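Local coordinates for protein nadb-ler3 (Gallus gallus, PDB 3WXB) that probably reduces carbonyl compounds with NAD(P)H as hydride donor, as a member of the short-chain dehydrogenase/reductase family, at residues A[84-87]-A[93-96]; A[131-136]-A[198-203]. All coordinates share one frame; numbering follows the deposited sequence.

Contact 1 of 2, residues A[84-87]-A[93-96]; sequences VPLE and SIKA. With NDP (NADPH dihydro-nicotinamide-adenine-dinucleotide phosphate), chain C.
Ser93 and Glu87 are joined by the one hydrogen bond between 84-87 and 93-96, and it ties the loop that binds the adenine to the start of the following helix. The backbone N of Glu87 gives its hydrogen to Ser93 OG at 2.9 Å, with an N-H...O angle of 175°, almost straight. The hydroxyl reaches this amide because OG stands anti to the serine's own backbone N (chi1 -179°), beside the carbonyl carbon. It also lies 3.5 Å from Leu86 CA, while Ser93 CB packs against the carbonyl oxygen of Glu87.

Leu86 supplies the van der Waals packing. One methyl of its fork, CD1, rests over the helix backbone, 3.5 Å from Ser93 O and 3.7 Å from Ile94 N, and then makes apolar contact with Ile94 CG1 at 4.1 Å. Both side chains continue into a buried layer: Leu147 of helix 130-160 touches each of them, and Ala97 lies against Leu86.

In the Rossmann fold of this family, 84-87 runs out of the C-terminal end of parallel strand 81-85, where the adenine pocket opens, and helix 91-105 follows after a short turn. Glu87 divides its roles there: its amide bonds to the helix and its carboxylate to the cofactor.

The polar contacts with NADPH gather on that side chain. Bent midway along the chain, it places OE2 3.0 Å from N6A of the adenine, which donates to it at an angle of 158°. OE2 is also hydrogen-bonded to Thr89 OG1, and OE1 forms a salt bridge with Arg61, so both carboxylate oxygens are engaged and the rotation of the group is probably well fixed. Leu86 contributes through its backbone, its carbonyl O lying 3.6 Å from adenine C2A.

Contact 2 of 2, residues A[131-136]-A[198-203]; sequences KDMSEV and YRCSKA. With NDP (NADPH dihydro-nicotinamide-adenine-dinucleotide phosphate), chain C; EDO (1,2-ethanediol), chain D.
Tyr198 holds its ring with Lys202 CG over the centre of one face, 3.9 Å above the plane, and with the nicotinamide ribose hydroxyl O2D of NADPH at the edge, in plane. A 1,2-ethanediol, probably from the crystallisation liquor, also sits at the edge with its O2. The phenol OH bonds to both, O2D at 2.6 Å and the diol O2 at 3.0 Å. One turn on, Lys202 NZ donates to ribose O3D at 2.9 Å and also to the carbonyl of Ile177. This Tyr-x-x-x-Lys spacing is the signature of short-chain dehydrogenases, in which the pair commonly serves catalysis, consistent with the tyrosine's place beside the cofactor.

Another side of the same helical turn meets 131-136 by van der Waals packing, in which Val136 has the largest share: CG1, anti to the backbone N (chi1 176°), points between Tyr198 CA and Ser201 OG, 3.8 Å from each. Ser201 OG turns back to its own helix and donates to Tyr198 O at 2.7 Å, a carbonyl that also accepts from Lys202 N; Asn140 is a further partner of the hydroxyl. Met133 curls so that CE makes apolar contact with Cys200 SG at 4.4 Å.

The axes of the two short helical segments approach to 9.3 Å and diverge by 32°, roughly in the same direction. Helix 130-160 thus packs alongside helix 196-216, Thr141 binding the carbonyl of Ser201, while Ile142 and Tyr137 of the second subunit pack on Met133 and Cys200, respectively, at the dimer interface. Through Ile177, the last residue of strand 173-177, Lys202 also links helix 196-216 to the central parallel sheet.

From the N terminus, strand 81-85 leads into contact 1, which closes over five residues, 88-92, the last two already in helix 91-105. Only after it has closed does the chain pass through strand 112-115 and enter helix 130-160, where contact 2 opens; that one spans 61 residues, including strand 173-177, before helix 196-216 completes it. The two are in series, neither nested nor crossing. Their centres lie 21 Å apart and their nearest atoms about 8 Å, yet both reach the same NADPH: contact 1 ties an outermost strand to its following helix at the adenine, contact 2 joins two helices beside the nicotinamide ribose.

Contact 1 of 2, residues A[84-87]-A[93-96]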
ATOM      1  N   VAL A  84      24.193 -12.748   7.234  1.00 32.56           N
ATOM      2  CA  VAL A  84      23.149 -13.709   6.873  1.00 32.78           C
ATOM      3  C   VAL A  84      22.711 -13.576   5.370  1.00 35.75           C
ATOM      4  O   VAL A  84      22.231 -12.483   4.931  1.00 32.82           O
ATOM      5  CB  VAL A  84      21.899 -13.595   7.832  1.00 37.44           C
ATOM      6  CG1 VAL A  84      20.887 -14.735   7.570  1.00 31.74           C
ATOM      7  CG2 VAL A  84      22.323 -13.611   9.336  1.00 34.48           C
ATOM      8  N   PRO A  85      22.928 -14.659   4.548  1.00 35.94           N
ATOM      9  CA  PRO A  85      22.397 -14.583   3.162  1.00 35.51           C
ATOM     10  C   PRO A  85      20.887 -14.563   3.140  1.00 30.60           C
ATOM     11  O   PRO A  85      20.231 -15.353   3.832  1.00 31.35           O
ATOM     12  CB  PRO A  85      22.935 -15.886   2.441  1.00 36.03           C
ATOM     13  CG  PRO A  85      23.354 -16.832   3.589  1.00 40.02           C
ATOM     14  CD  PRO A  85      23.606 -15.950   4.845  1.00 37.52           C
ATOM     15  N   LEU A  86      20.334 -13.658   2.337  1.00 32.21           N
ATOM     16  CA  LEU A  86      18.868 -13.536   2.284  1.00 34.58           C
ATOM     17  C   LEU A  86      18.420 -12.856   0.987  1.00 26.75           C
ATOM     18  O   LEU A  86      18.886 -11.776   0.658  1.00 28.71           O
ATOM     19  CB  LEU A  86      18.340 -12.714   3.503  1.00 31.09           C
ATOM     20  CG  LEU A  86      16.822 -12.382   3.585  1.00 29.94           C
ATOM     21  CD1 LEU A  86      15.944 -13.600   3.583  1.00 28.07           C
ATOM     22  CD2 LEU A  86      16.467 -11.467   4.848  1.00 24.81           C
ATOM     23  N   GLU A  87      17.494 -13.495   0.300  1.00 31.00           N
ATOM     24  CA  GLU A  87      16.804 -12.901  -0.845  1.00 30.02           C
ATOM     25  C   GLU A  87      15.382 -12.674  -0.288  1.00 28.14           C
ATOM     26  O   GLU A  87      14.603 -13.627  -0.064  1.00 28.66           O
ATOM     27  CB  GLU A  87      16.854 -13.871  -2.061  1.00 30.83           C
ATOM     28  CG  GLU A  87      15.834 -13.577  -3.183  1.00 33.02           C
ATOM     29  CD  GLU A  87      15.820 -12.123  -3.590  1.00 33.06           C
ATOM     30  OE1 GLU A  87      16.844 -11.617  -4.069  1.00 30.46           O
ATOM     31  OE2 GLU A  87      14.747 -11.467  -3.420  1.00 31.23           O
ATOM     32  N   SER A  93      14.153 -18.605   1.254  1.00 29.30           N
ATOM     33  CA  SER A  93      15.339 -17.912   1.749  1.00 31.78           C
ATOM     34  C   SER A  93      15.034 -17.179   3.084  1.00 33.09           C
ATOM     35  O   SER A  93      15.892 -17.124   4.003  1.00 32.29           O
ATOM     36  CB  SER A  93      15.802 -16.916   0.721  1.00 24.97           C
ATOM     37  OG  SER A  93      16.958 -16.240   1.158  1.00 30.10           O
ATOM     38  N   ILE A  94      13.847 -16.618   3.193  1.00 31.44           N
ATOM     39  CA  ILE A  94      13.334 -16.081   4.445  1.00 35.35           C
ATOM     40  C   ILE A  94      13.285 -17.176   5.496  1.00 37.92           C
ATOM     41  O   ILE A  94      13.751 -17.024   6.590  1.00 37.84           O
ATOM     42  CB  ILE A  94      11.914 -15.514   4.283  1.00 30.49           C
ATOM     43  CG1 ILE A  94      11.946 -14.277   3.383  1.00 31.86           C
ATOM     44  CG2 ILE A  94      11.310 -15.202   5.593  1.00 25.32           C
ATOM     45  CD1 ILE A  94      10.625 -13.712   3.043  1.00 29.84           C
ATOM     46  N   LYS A  95      12.729 -18.299   5.130  1.00 38.03           N
ATOM     47  CA  LYS A  95      12.676 -19.419   6.030  1.00 40.11           C
ATOM     48  C   LYS A  95      14.052 -19.801   6.536  1.00 39.80           C
ATOM     49  O   LYS A  95      14.245 -19.957   7.708  1.00 34.85           O
ATOM     50  CB  LYS A  95      12.011 -20.621   5.364  1.00 47.53           C
ATOM     51  CG  LYS A  95      11.582 -21.700   6.343  1.00 51.37           C
ATOM     52  CD  LYS A  95      10.802 -22.804   5.708  1.00 55.83           C
ATOM     53  CE  LYS A  95      10.871 -24.064   6.540  1.00 53.95           C
ATOM     54  NZ  LYS A  95       9.534 -24.500   7.004  1.00 55.94           N
ATOM     55  N   ALA A  96      14.985 -19.975   5.631  1.00 36.40           N
ATOM     56  CA  ALA A  96      16.315 -20.461   5.991  1.00 37.41           C
ATOM     57  C   ALA A  96      17.054 -19.427   6.855  1.00 35.54           C
ATOM     58  O   ALA A  96      17.777 -19.787   7.787  1.00 35.99           O
ATOM     59  CB  ALA A  96      17.100 -20.818   4.736  1.00 35.95           C
TER
HETATM   60  PA  NDP C 300      19.798   1.256  -1.752  1.00 27.66           P
HETATM   61  O1A NDP C 300      19.240   1.085  -3.127  1.00 30.20           O
HETATM   62  O2A NDP C 300      20.973   2.021  -1.631  1.00 26.58           O
HETATM   63  O5B NDP C 300      20.053  -0.060  -1.090  1.00 24.98           O
HETATM   64  C5B NDP C 300      19.075  -1.123  -1.272  1.00 24.03           C
HETATM   65  C4B NDP C 300      19.440  -2.226  -0.342  1.00 24.56           C
HETATM   66  O4B NDP C 300      18.309  -3.257  -0.250  1.00 24.59           O
HETATM   67  C3B NDP C 300      20.664  -3.043  -0.821  1.00 27.33           C
HETATM   68  O3B NDP C 300      21.238  -3.646   0.412  1.00 26.09           O
HETATM   69  C2B NDP C 300      19.995  -4.158  -1.644  1.00 26.20           C
HETATM   70  O2B NDP C 300      20.820  -5.328  -1.829  1.00 27.95           O
HETATM   71  C1B NDP C 300      18.786  -4.517  -0.736  1.00 27.38           C
HETATM   72  N9A NDP C 300      17.693  -5.246  -1.577  1.00 29.91           N
HETATM   73  C8A NDP C 300      16.948  -4.809  -2.622  1.00 23.21           C
HETATM   74  N7A NDP C 300      16.162  -5.823  -3.033  1.00 27.18           N
HETATM   75  C5A NDP C 300      16.502  -6.910  -2.361  1.00 27.67           C
HETATM   76  C6A NDP C 300      16.041  -8.172  -2.392  1.00 29.24           C
HETATM   77  N6A NDP C 300      15.092  -8.498  -3.288  1.00 28.36           N
HETATM   78  N1A NDP C 300      16.517  -9.087  -1.530  1.00 29.26           N
HETATM   79  C2A NDP C 300      17.444  -8.732  -0.584  1.00 21.55           C
HETATM   80  N3A NDP C 300      17.928  -7.430  -0.580  1.00 24.11           N
HETATM   81  C4A NDP C 300      17.417  -6.548  -1.433  1.00 28.43           C
HETATM   82  O3  NDP C 300      18.525   1.889  -0.931  1.00 29.92           O
HETATM   83  PN  NDP C 300      18.664   2.822   0.381  1.00 25.39           P
HETATM   84  O1N NDP C 300      18.610   4.210  -0.061  1.00 25.65           O
HETATM   85  O2N NDP C 300      19.737   2.336   1.269  1.00 27.21           O
HETATM   86  O5D NDP C 300      17.195   2.465   0.996  1.00 28.72           O
HETATM   87  C5D NDP C 300      16.961   1.572   2.103  1.00 23.30           C
HETATM   88  C4D NDP C 300      15.502   1.751   2.551  1.00 25.72           C
HETATM   89  O4D NDP C 300      15.267   3.123   2.829  1.00 26.33           O
HETATM   90  C3D NDP C 300      14.569   1.402   1.356  1.00 23.40           C
HETATM   91  O3D NDP C 300      13.482   0.687   1.932  1.00 28.71           O
HETATM   92  C2D NDP C 300      14.124   2.698   0.814  1.00 25.50           C
HETATM   93  O2D NDP C 300      12.843   2.606   0.195  1.00 23.47           O
HETATM   94  C1D NDP C 300      14.091   3.560   2.053  1.00 23.73           C
HETATM   95  N1N NDP C 300      14.172   5.003   1.711  1.00 27.77           N
HETATM   96  C2N NDP C 300      15.290   5.578   1.089  1.00 20.51           C
HETATM   97  C3N NDP C 300      15.310   6.946   0.795  1.00 23.12           C
HETATM   98  C7N NDP C 300      16.429   7.580   0.226  1.00 28.98           C
HETATM   99  O7N NDP C 300      16.370   8.783  -0.039  1.00 28.86           O
HETATM  100  N7N NDP C 300      17.581   6.848   0.110  1.00 27.18           N
HETATM  101  C4N NDP C 300      14.181   7.742   1.075  1.00 23.97           C
HETATM  102  C5N NDP C 300      13.039   7.204   1.683  1.00 23.35           C
HETATM  103  C6N NDP C 300      13.002   5.832   1.984  1.00 22.77           C
HETATM  104  P2B NDP C 300      21.764  -5.473  -3.178  1.00 31.05           P
HETATM  105  O1X NDP C 300      21.826  -6.942  -3.166  1.00 29.65           O
HETATM  106  O2X NDP C 300      22.942  -4.675  -2.807  1.00 33.32           O
HETATM  107  O3X NDP C 300      20.930  -4.917  -4.277  1.00 29.09           O

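Contact 2 of 2, residues A[131-136]-A[198-203]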
ATOM      1  N   LYS A 131       4.233  -6.306 -14.080  1.00 31.09           N
ATOM      2  CA  LYS A 131       5.502  -6.819 -13.559  1.00 32.17           C
ATOM      3  C   LYS A 131       6.193  -5.853 -12.560  1.00 30.91           C
ATOM      4  O   LYS A 131       6.649  -6.283 -11.489  1.00 29.71           O
ATOM      5  CB  LYS A 131       6.491  -7.080 -14.717  1.00 37.68           C
ATOM      6  CG  LYS A 131       7.881  -7.561 -14.243  1.00 39.62           C
ATOM      7  CD  LYS A 131       8.880  -7.764 -15.420  1.00 44.39           C
ATOM      8  CE  LYS A 131      10.236  -8.309 -14.908  1.00 47.60           C
ATOM      9  NZ  LYS A 131      11.081  -7.122 -14.544  1.00 56.66           N
ATOM     10  N   ASP A 132       6.332  -4.590 -12.939  1.00 29.72           N
ATOM     11  CA  ASP A 132       7.006  -3.616 -12.064  1.00 29.56           C
ATOM     12  C   ASP A 132       6.177  -3.349 -10.805  1.00 31.94           C
ATOM     13  O   ASP A 132       6.723  -3.398  -9.701  1.00 29.89           O
ATOM     14  CB  ASP A 132       7.376  -2.334 -12.797  1.00 35.14           C
ATOM     15  CG  ASP A 132       8.452  -2.579 -13.867  1.00 45.64           C
ATOM     16  OD1 ASP A 132       9.511  -3.151 -13.503  1.00 44.36           O
ATOM     17  OD2 ASP A 132       8.198  -2.292 -15.075  1.00 44.01           O
ATOM     18  N   MET A 133       4.863  -3.189 -10.953  1.00 28.34           N
ATOM     19  CA  MET A 133       3.985  -3.001  -9.755  1.00 30.37           C
ATOM     20  C   MET A 133       4.062  -4.179  -8.793  1.00 30.27           C
ATOM     21  O   MET A 133       4.184  -4.023  -7.565  1.00 24.16           O
ATOM     22  CB  MET A 133       2.538  -2.756 -10.130  1.00 24.19           C
ATOM     23  CG  MET A 133       2.340  -1.465 -10.834  1.00 27.16           C
ATOM     24  SD  MET A 133       2.223   0.002  -9.759  1.00 31.34           S
ATOM     25  CE  MET A 133       0.668  -0.368  -8.958  1.00 26.77           C
ATOM     26  N   SER A 134       3.950  -5.381  -9.340  1.00 25.26           N
ATOM     27  CA  SER A 134       4.023  -6.571  -8.554  1.00 24.99           C
ATOM     28  C   SER A 134       5.397  -6.857  -7.909  1.00 25.29           C
ATOM     29  O   SER A 134       5.507  -7.265  -6.710  1.00 29.32           O
ATOM     30  CB  SER A 134       3.495  -7.743  -9.417  1.00 28.19           C
ATOM     31  OG  SER A 134       3.317  -8.882  -8.598  1.00 37.73           O
ATOM     32  N   GLU A 135       6.477  -6.623  -8.629  1.00 28.08           N
ATOM     33  CA  GLU A 135       7.780  -6.892  -8.047  1.00 29.06           C
ATOM     34  C   GLU A 135       8.167  -5.934  -6.892  1.00 26.73           C
ATOM     35  O   GLU A 135       8.808  -6.346  -5.914  1.00 25.90           O
ATOM     36  CB  GLU A 135       8.871  -6.884  -9.113  1.00 29.31           C
ATOM     37  CG  GLU A 135       8.749  -8.196  -9.992  1.00 33.35           C
ATOM     38  CD  GLU A 135       9.747  -8.262 -11.121  1.00 34.38           C
ATOM     39  OE1 GLU A 135      10.444  -7.275 -11.376  1.00 35.65           O
ATOM     40  OE2 GLU A 135       9.819  -9.345 -11.748  1.00 38.40           O
ATOM     41  N   VAL A 136       7.846  -4.672  -7.079  1.00 26.11           N
ATOM     42  CA  VAL A 136       8.200  -3.615  -6.109  1.00 26.13           C
ATOM     43  C   VAL A 136       7.352  -3.846  -4.862  1.00 24.26           C
ATOM     44  O   VAL A 136       7.842  -3.755  -3.735  1.00 24.71           O
ATOM     45  CB  VAL A 136       7.979  -2.169  -6.699  1.00 25.50           C
ATOM     46  CG1 VAL A 136       8.275  -1.049  -5.621  1.00 25.39           C
ATOM     47  CG2 VAL A 136       8.945  -1.904  -7.914  1.00 23.07           C
ATOM     48  N   TYR A 198       6.592   2.254  -6.435  1.00 23.40           N
ATOM     49  CA  TYR A 198       7.253   2.548  -5.132  1.00 22.42           C
ATOM     50  C   TYR A 198       6.279   3.201  -4.110  1.00 21.98           C
ATOM     51  O   TYR A 198       6.167   2.712  -2.996  1.00 21.16           O
ATOM     52  CB  TYR A 198       8.400   3.458  -5.353  1.00 24.65           C
ATOM     53  CG  TYR A 198       9.212   3.789  -4.095  1.00 25.70           C
ATOM     54  CD1 TYR A 198      10.133   2.873  -3.586  1.00 25.79           C
ATOM     55  CD2 TYR A 198       9.087   5.028  -3.465  1.00 24.52           C
ATOM     56  CE1 TYR A 198      10.959   3.171  -2.439  1.00 19.73           C
ATOM     57  CE2 TYR A 198       9.921   5.345  -2.322  1.00 27.05           C
ATOM     58  CZ  TYR A 198      10.823   4.412  -1.845  1.00 25.75           C
ATOM     59  OH  TYR A 198      11.617   4.669  -0.773  1.00 27.76           O
ATOM     60  N   ARG A 199       5.537   4.235  -4.535  1.00 21.71           N
ATOM     61  CA  ARG A 199       4.620   5.000  -3.668  1.00 24.27           C
ATOM     62  C   ARG A 199       3.510   4.102  -3.143  1.00 25.56           C
ATOM     63  O   ARG A 199       3.144   4.112  -1.949  1.00 23.63           O
ATOM     64  CB  ARG A 199       4.043   6.258  -4.411  1.00 20.81           C
ATOM     65  CG  ARG A 199       5.101   7.216  -4.916  1.00 19.58           C
ATOM     66  CD  ARG A 199       4.447   8.446  -5.507  1.00 20.03           C
ATOM     67  NE  ARG A 199       5.498   9.349  -5.924  1.00 23.54           N
ATOM     68  CZ  ARG A 199       6.060  10.268  -5.132  1.00 27.19           C
ATOM     69  NH1 ARG A 199       5.622  10.455  -3.848  1.00 23.16           N
ATOM     70  NH2 ARG A 199       7.038  11.016  -5.610  1.00 24.71           N
ATOM     71  N   CYS A 200       2.922   3.316  -4.040  1.00 21.25           N
ATOM     72  CA  CYS A 200       1.836   2.397  -3.616  1.00 18.08           C
ATOM     73  C   CYS A 200       2.394   1.373  -2.626  1.00 19.12           C
ATOM     74  O   CYS A 200       1.695   1.054  -1.577  1.00 24.34           O
ATOM     75  CB  CYS A 200       1.209   1.655  -4.845  1.00 20.82           C
ATOM     76  SG  CYS A 200       0.252   2.770  -5.862  1.00 23.69           S
ATOM     77  N   SER A 201       3.593   0.834  -2.880  1.00 19.59           N
ATOM     78  CA  SER A 201       4.179  -0.137  -1.939  1.00 18.85           C
ATOM     79  C   SER A 201       4.488   0.493  -0.553  1.00 21.33           C
ATOM     80  O   SER A 201       4.380  -0.180   0.440  1.00 18.66           O
ATOM     81  CB  SER A 201       5.472  -0.774  -2.456  1.00 22.24           C
ATOM     82  OG  SER A 201       6.605   0.086  -2.442  1.00 23.06           O
ATOM     83  N   LYS A 202       4.905   1.757  -0.533  1.00 21.25           N
ATOM     84  CA  LYS A 202       5.213   2.406   0.788  1.00 21.56           C
ATOM     85  C   LYS A 202       3.972   2.779   1.575  1.00 22.32           C
ATOM     86  O   LYS A 202       3.968   2.658   2.796  1.00 23.81           O
ATOM     87  CB  LYS A 202       6.168   3.570   0.607  1.00 17.59           C
ATOM     88  CG  LYS A 202       7.555   3.135   0.049  1.00 18.85           C
ATOM     89  CD  LYS A 202       8.283   2.196   1.067  1.00 18.41           C
ATOM     90  CE  LYS A 202       9.860   2.103   0.764  1.00 22.51           C
ATOM     91  NZ  LYS A 202      10.592   1.158   1.753  1.00 21.57           N
ATOM     92  N   ALA A 203       2.907   3.214   0.891  1.00 19.57           N
ATOM     93  CA  ALA A 203       1.627   3.394   1.575  1.00 20.14           C
ATOM     94  C   ALA A 203       1.110   2.062   2.139  1.00 23.33           C
ATOM     95  O   ALA A 203       0.627   2.013   3.268  1.00 20.21           O
ATOM     96  CB  ALA A 203       0.535   4.082   0.613  1.00 17.74           C
TER
HETATM   97  PA  NDP C 300      19.798   1.256  -1.752  1.00 27.66           P
HETATM   98  O1A NDP C 300      19.240   1.085  -3.127  1.00 30.20           O
HETATM   99  O2A NDP C 300      20.973   2.021  -1.631  1.00 26.58           O
HETATM  100  O5B NDP C 300      20.053  -0.060  -1.090  1.00 24.98           O
HETATM  101  C5B NDP C 300      19.075  -1.123  -1.272  1.00 24.03           C
HETATM  102  C4B NDP C 300      19.440  -2.226  -0.342  1.00 24.56           C
HETATM  103  O4B NDP C 300      18.309  -3.257  -0.250  1.00 24.59           O
HETATM  104  C3B NDP C 300      20.664  -3.043  -0.821  1.00 27.33           C
HETATM  105  O3B NDP C 300      21.238  -3.646   0.412  1.00 26.09           O
HETATM  106  C2B NDP C 300      19.995  -4.158  -1.644  1.00 26.20           C
HETATM  107  O2B NDP C 300      20.820  -5.328  -1.829  1.00 27.95           O
HETATM  108  C1B NDP C 300      18.786  -4.517  -0.736  1.00 27.38           C
HETATM  109  N9A NDP C 300      17.693  -5.246  -1.577  1.00 29.91           N
HETATM  110  C8A NDP C 300      16.948  -4.809  -2.622  1.00 23.21           C
HETATM  111  N7A NDP C 300      16.162  -5.823  -3.033  1.00 27.18           N
HETATM  112  C5A NDP C 300      16.502  -6.910  -2.361  1.00 27.67           C
HETATM  113  C6A NDP C 300      16.041  -8.172  -2.392  1.00 29.24           C
HETATM  114  N6A NDP C 300      15.092  -8.498  -3.288  1.00 28.36           N
HETATM  115  N1A NDP C 300      16.517  -9.087  -1.530  1.00 29.26           N
HETATM  116  C2A NDP C 300      17.444  -8.732  -0.584  1.00 21.55           C
HETATM  117  N3A NDP C 300      17.928  -7.430  -0.580  1.00 24.11           N
HETATM  118  C4A NDP C 300      17.417  -6.548  -1.433  1.00 28.43           C
HETATM  119  O3  NDP C 300      18.525   1.889  -0.931  1.00 29.92           O
HETATM  120  PN  NDP C 300      18.664   2.822   0.381  1.00 25.39           P
HETATM  121  O1N NDP C 300      18.610   4.210  -0.061  1.00 25.65           O
HETATM  122  O2N NDP C 300      19.737   2.336   1.269  1.00 27.21           O
HETATM  123  O5D NDP C 300      17.195   2.465   0.996  1.00 28.72           O
HETATM  124  C5D NDP C 300      16.961   1.572   2.103  1.00 23.30           C
HETATM  125  C4D NDP C 300      15.502   1.751   2.551  1.00 25.72           C
HETATM  126  O4D NDP C 300      15.267   3.123   2.829  1.00 26.33           O
HETATM  127  C3D NDP C 300      14.569   1.402   1.356  1.00 23.40           C
HETATM  128  O3D NDP C 300      13.482   0.687   1.932  1.00 28.71           O
HETATM  129  C2D NDP C 300      14.124   2.698   0.814  1.00 25.50           C
HETATM  130  O2D NDP C 300      12.843   2.606   0.195  1.00 23.47           O
HETATM  131  C1D NDP C 300      14.091   3.560   2.053  1.00 23.73           C
HETATM  132  N1N NDP C 300      14.172   5.003   1.711  1.00 27.77           N
HETATM  133  C2N NDP C 300      15.290   5.578   1.089  1.00 20.51           C
HETATM  134  C3N NDP C 300      15.310   6.946   0.795  1.00 23.12           C
HETATM  135  C7N NDP C 300      16.429   7.580   0.226  1.00 28.98           C
HETATM  136  O7N NDP C 300      16.370   8.783  -0.039  1.00 28.86           O
HETATM  137  N7N NDP C 300      17.581   6.848   0.110  1.00 27.18           N
HETATM  138  C4N NDP C 300      14.181   7.742   1.075  1.00 23.97           C
HETATM  139  C5N NDP C 300      13.039   7.204   1.683  1.00 23.35           C
HETATM  140  C6N NDP C 300      13.002   5.832   1.984  1.00 22.77           C
HETATM  141  P2B NDP C 300      21.764  -5.473  -3.178  1.00 31.05           P
HETATM  142  O1X NDP C 300      21.826  -6.942  -3.166  1.00 29.65           O
HETATM  143  O2X NDP C 300      22.942  -4.675  -2.807  1.00 33.32           O
HETATM  144  O3X NDP C 300      20.930  -4.917  -4.277  1.00 29.09           O
HETATM  145  C1  EDO D 301      13.228   7.973  -2.473  1.00 42.05           C
HETATM  146  O1  EDO D 301      13.036   8.478  -3.831  1.00 48.77           O
HETATM  147  C2  EDO D 301      12.281   8.739  -1.540  1.00 32.56           C
HETATM  148  O2  EDO D 301      11.576   7.629  -0.917  1.00 27.99           O